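Local coordinates for protein glycoside Hydrolase (Bacteroides uniformis, PDB 5T99) that probably hydrolyses terminal beta-galactosidic linkages in agarose-derived sugars, as a gut bacterial glycoside hydrolase of family 2 that binds d-galacto-isofagomine, at residues Val631-Leu642 and Tyr675-Phe683. Numbering follows the deposited sequence.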
loop_
_atom_site.group_PDB
_atom_site.type_symbol
_atom_site.label_atom_id
_atom_site.label_comp_id
_atom_site.label_asym_id
_atom_site.label_seq_id
_atom_site.Cartn_x
_atom_site.Cartn_y
_atom_site.Cartn_z
ATOM N N VAL A 631 11.391 25.435 11.543
ATOM C CA VAL A 631 10.276 25.718 10.647
ATOM C C VAL A 631 10.573 25.098 9.293
ATOM O O VAL A 631 11.669 25.281 8.749
ATOM C CB VAL A 631 10.012 27.234 10.500
ATOM C CG1 VAL A 631 9.053 27.530 9.342
ATOM C CG2 VAL A 631 9.460 27.800 11.802
ATOM N N TYR A 632 9.585 24.364 8.770
ATOM C CA TYR A 632 9.644 23.791 7.423
ATOM C C TYR A 632 8.650 24.531 6.524
ATOM O O TYR A 632 7.467 24.611 6.837
ATOM C CB TYR A 632 9.339 22.284 7.459
ATOM C CG TYR A 632 10.155 21.471 8.464
ATOM C CD1 TYR A 632 11.488 21.784 8.747
ATOM C CD2 TYR A 632 9.595 20.366 9.113
ATOM C CE1 TYR A 632 12.222 21.042 9.658
ATOM C CE2 TYR A 632 10.329 19.614 10.024
ATOM C CZ TYR A 632 11.639 19.959 10.290
ATOM O OH TYR A 632 12.370 19.224 11.187
ATOM N N THR A 633 9.139 25.089 5.428
ATOM C CA THR A 633 8.306 25.831 4.498
ATOM C C THR A 633 8.850 25.662 3.086
ATOM O O THR A 633 10.039 25.404 2.908
ATOM C CB THR A 633 8.262 27.342 4.840
ATOM O OG1 THR A 633 7.362 28.029 3.952
ATOM C CG2 THR A 633 9.632 27.982 4.702
ATOM N N ASN A 634 7.967 25.821 2.101
ATOM C CA ASN A 634 8.361 25.914 0.690
ATOM C C ASN A 634 8.449 27.366 0.210
ATOM O O ASN A 634 8.709 27.612 -0.964
ATOM C CB ASN A 634 7.439 25.086 -0.219
ATOM C CG ASN A 634 5.960 25.355 0.013
ATOM O OD1 ASN A 634 5.582 26.205 0.830
ATOM N ND2 ASN A 634 5.108 24.616 -0.701
ATOM N N CYS A 635 8.262 28.323 1.115
ATOM C CA CYS A 635 8.365 29.752 0.785
ATOM C C CYS A 635 9.799 30.288 0.882
ATOM O O CYS A 635 10.669 29.690 1.501
ATOM C CB CYS A 635 7.445 30.571 1.695
ATOM S SG CYS A 635 5.712 30.080 1.623
ATOM N N TYR A 636 10.022 31.429 0.253
ATOM C CA TYR A 636 11.335 32.051 0.207
ATOM C C TYR A 636 11.953 32.292 1.605
ATOM O O TYR A 636 13.158 32.070 1.788
ATOM C CB TYR A 636 11.239 33.349 -0.587
ATOM C CG TYR A 636 12.456 34.218 -0.511
ATOM C CD1 TYR A 636 13.568 33.959 -1.311
ATOM C CD2 TYR A 636 12.498 35.313 0.354
ATOM C CE1 TYR A 636 14.699 34.760 -1.242
ATOM C CE2 TYR A 636 13.617 36.123 0.421
ATOM C CZ TYR A 636 14.718 35.842 -0.371
ATOM O OH TYR A 636 15.839 36.648 -0.294
ATOM N N GLU A 637 11.136 32.722 2.571
ATOM C CA GLU A 637 11.603 33.007 3.948
ATOM C C GLU A 637 10.493 32.857 4.992
ATOM O O GLU A 637 9.322 32.748 4.651
ATOM C CB GLU A 637 12.178 34.428 4.043
ATOM C CG GLU A 637 11.127 35.536 4.008
ATOM C CD GLU A 637 11.723 36.926 3.852
ATOM O OE1 GLU A 637 11.016 37.823 3.332
ATOM O OE2 GLU A 637 12.893 37.124 4.251
ATOM N N ALA A 638 10.873 32.888 6.262
ATOM C CA ALA A 638 9.904 32.905 7.346
ATOM C C ALA A 638 10.394 33.732 8.530
ATOM O O ALA A 638 11.599 33.882 8.738
ATOM C CB ALA A 638 9.581 31.494 7.793
ATOM N N GLU A 639 9.434 34.253 9.296
ATOM C CA GLU A 639 9.692 35.113 10.452
ATOM C C GLU A 639 8.934 34.554 11.637
ATOM O O GLU A 639 7.760 34.231 11.515
ATOM C CB GLU A 639 9.242 36.555 10.167
ATOM C CG GLU A 639 9.666 37.573 11.232
ATOM C CD GLU A 639 9.516 39.028 10.797
ATOM O OE1 GLU A 639 8.803 39.309 9.811
ATOM O OE2 GLU A 639 10.113 39.901 11.457
ATOM N N LEU A 640 9.620 34.440 12.772
ATOM C CA LEU A 640 9.065 33.873 13.998
ATOM C C LEU A 640 8.691 35.007 14.966
ATOM O O LEU A 640 9.419 36.001 15.084
ATOM C CB LEU A 640 10.105 32.942 14.627
ATOM C CG LEU A 640 9.663 31.959 15.710
ATOM C CD1 LEU A 640 8.628 30.981 15.171
ATOM C CD2 LEU A 640 10.850 31.187 16.263
ATOM N N PHE A 641 7.551 34.860 15.642
ATOM C CA PHE A 641 7.037 35.877 16.564
ATOM C C PHE A 641 6.675 35.208 17.878
ATOM O O PHE A 641 5.877 34.275 17.872
ATOM C CB PHE A 641 5.788 36.572 15.988
ATOM C CG PHE A 641 6.061 37.464 14.794
ATOM C CD1 PHE A 641 6.301 38.829 14.961
ATOM C CD2 PHE A 641 6.046 36.948 13.494
ATOM C CE1 PHE A 641 6.538 39.659 13.862
ATOM C CE2 PHE A 641 6.283 37.772 12.393
ATOM C CZ PHE A 641 6.532 39.127 12.577
ATOM N N LEU A 642 7.265 35.663 18.989
ATOM C CA LEU A 642 6.902 35.172 20.328
ATOM C C LEU A 642 6.112 36.247 21.073
ATOM O O LEU A 642 6.653 37.309 21.376
ATOM C CB LEU A 642 8.148 34.789 21.130
ATOM C CG LEU A 642 7.928 34.305 22.569
ATOM C CD1 LEU A 642 7.022 33.079 22.627
ATOM C CD2 LEU A 642 9.268 34.022 23.228
ATOM N N TYR A 675 17.294 22.935 4.270
ATOM C CA TYR A 675 15.919 22.451 4.208
ATOM C C TYR A 675 15.112 22.712 5.484
ATOM O O TYR A 675 13.939 22.358 5.544
ATOM C CB TYR A 675 15.934 20.952 3.863
ATOM C CG TYR A 675 16.733 20.680 2.605
ATOM C CD1 TYR A 675 16.197 20.959 1.346
ATOM C CD2 TYR A 675 18.037 20.188 2.672
ATOM C CE1 TYR A 675 16.933 20.734 0.191
ATOM C CE2 TYR A 675 18.782 19.962 1.524
ATOM C CZ TYR A 675 18.233 20.231 0.286
ATOM O OH TYR A 675 18.975 20.006 -0.859
ATOM N N ARG A 676 15.754 23.308 6.494
ATOM C CA ARG A 676 15.103 23.728 7.730
ATOM C C ARG A 676 15.515 25.164 8.065
ATOM O O ARG A 676 16.627 25.578 7.749
ATOM C CB ARG A 676 15.505 22.825 8.892
ATOM C CG ARG A 676 15.597 21.363 8.538
ATOM C CD ARG A 676 15.837 20.518 9.766
ATOM N NE ARG A 676 16.045 19.123 9.403
ATOM C CZ ARG A 676 15.924 18.095 10.236
ATOM N NH1 ARG A 676 15.549 18.272 11.504
ATOM N NH2 ARG A 676 16.163 16.866 9.789
ATOM N N LEU A 677 14.591 25.908 8.678
ATOM C CA LEU A 677 14.844 27.243 9.219
ATOM C C LEU A 677 14.797 27.109 10.725
ATOM O O LEU A 677 13.956 26.380 11.240
ATOM C CB LEU A 677 13.777 28.240 8.763
ATOM C CG LEU A 677 13.602 28.489 7.269
ATOM C CD1 LEU A 677 12.468 29.468 7.045
ATOM C CD2 LEU A 677 14.877 29.012 6.635
ATOM N N SER A 678 15.689 27.794 11.437
ATOM C CA SER A 678 15.822 27.561 12.880
ATOM C C SER A 678 16.068 28.816 13.719
ATOM O O SER A 678 16.746 29.754 13.297
ATOM C CB SER A 678 16.934 26.538 13.153
ATOM O OG SER A 678 18.117 26.907 12.476
ATOM N N TRP A 679 15.509 28.785 14.922
ATOM C CA TRP A 679 15.686 29.821 15.931
ATOM C C TRP A 679 16.033 29.139 17.246
ATOM O O TRP A 679 15.583 28.014 17.495
ATOM C CB TRP A 679 14.379 30.605 16.117
ATOM C CG TRP A 679 13.995 31.515 14.983
ATOM C CD1 TRP A 679 14.165 32.867 14.927
ATOM C CD2 TRP A 679 13.339 31.144 13.763
ATOM N NE1 TRP A 679 13.670 33.359 13.743
ATOM C CE2 TRP A 679 13.154 32.324 13.013
ATOM C CE3 TRP A 679 12.894 29.927 13.231
ATOM C CZ2 TRP A 679 12.546 32.325 11.752
ATOM C CZ3 TRP A 679 12.291 29.925 11.983
ATOM C CH2 TRP A 679 12.118 31.118 11.254
ATOM N N ASP A 680 16.823 29.819 18.076
ATOM C CA ASP A 680 17.017 29.432 19.475
ATOM C C ASP A 680 16.239 30.412 20.342
ATOM O O ASP A 680 16.602 31.586 20.442
ATOM C CB ASP A 680 18.503 29.433 19.853
ATOM C CG ASP A 680 19.173 28.093 19.597
ATOM O OD1 ASP A 680 18.744 27.073 20.192
ATOM O OD2 ASP A 680 20.139 28.063 18.807
ATOM N N VAL A 681 15.170 29.917 20.964
ATOM C CA VAL A 681 14.198 30.760 21.648
ATOM C C VAL A 681 14.208 30.445 23.139
ATOM O O VAL A 681 13.978 29.299 23.516
ATOM C CB VAL A 681 12.776 30.518 21.091
ATOM C CG1 VAL A 681 11.782 31.510 21.690
ATOM C CG2 VAL A 681 12.784 30.606 19.568
ATOM N N PRO A 682 14.495 31.451 23.995
ATOM C CA PRO A 682 14.248 31.259 25.430
ATOM C C PRO A 682 12.748 31.201 25.708
ATOM O O PRO A 682 11.994 32.068 25.249
ATOM C CB PRO A 682 14.895 32.493 26.070
ATOM C CG PRO A 682 15.927 32.930 25.083
ATOM C CD PRO A 682 15.291 32.668 23.747
ATOM N N PHE A 683 12.322 30.168 26.428
ATOM C CA PHE A 683 10.902 29.912 26.614
ATOM C C PHE A 683 10.224 30.896 27.572
ATOM O O PHE A 683 10.399 30.808 28.793
ATOM C CB PHE A 683 10.660 28.482 27.101
ATOM C CG PHE A 683 9.210 28.169 27.303
ATOM C CD1 PHE A 683 8.384 27.951 26.211
ATOM C CD2 PHE A 683 8.657 28.130 28.578
ATOM C CE1 PHE A 683 7.034 27.673 26.387
ATOM C CE2 PHE A 683 7.310 27.861 28.762
ATOM C CZ PHE A 683 6.493 27.636 27.666
HETATM O O HOH W 1 11.566 23.266 4.745
#
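Leu-640 lies across one face of the Trp-679 indole, the two side chains running past each other in opposite directions. From Trp-679 CB, 3.6 Å from Leu-640 CD2, the tryptophan sets CG anti to its carbonyl carbon (chi1 -71°), turning the ring toward strand 637-642. Trp-679 CG meets Leu-640 CD2 at 3.4 Å; Leu-640 CB sits over the five-membered ring in a CH-pi contact, 3.7 Å from its centroid. Trp-679 NE1 donates to the carbonyl of Gly-648. Around the six-membered ring, Ala-638 O lies in plane at the edge, 3.5 Å from Trp-679 CZ2, Trp-679 CZ3 touches Val-631 CG2 at 3.5 Å, and Trp-679 CH2, at the tip, ends 3.8 Å from Ala-638 O, near the Ala-638 methyl. The indole lies between two antiparallel sheets that face each other as a beta sandwich, consistent with the immunoglobulin-like accessory domains of family 2 enzymes: strand 677-682 pairs with 626-633, and 637-642 belongs to the other sheet. An alanine for Trp-679 would probably open a gap between the sheets and leave the Gly-648 carbonyl without its indole donor. Within the first sheet Val-631 and Leu-677 exchange two backbone hydrogen bonds, and Leu-677 CD1 reaches across to Ala-638 CB, 3.6 Å away. Arg-676 runs along Tyr-632, with Arg-676 CG 3.6 Å from Tyr-632 CE1; its guanidinium, nearly perpendicular to the phenol, salt-bridges Asp-535 and donates to the Tyr-523 carbonyl.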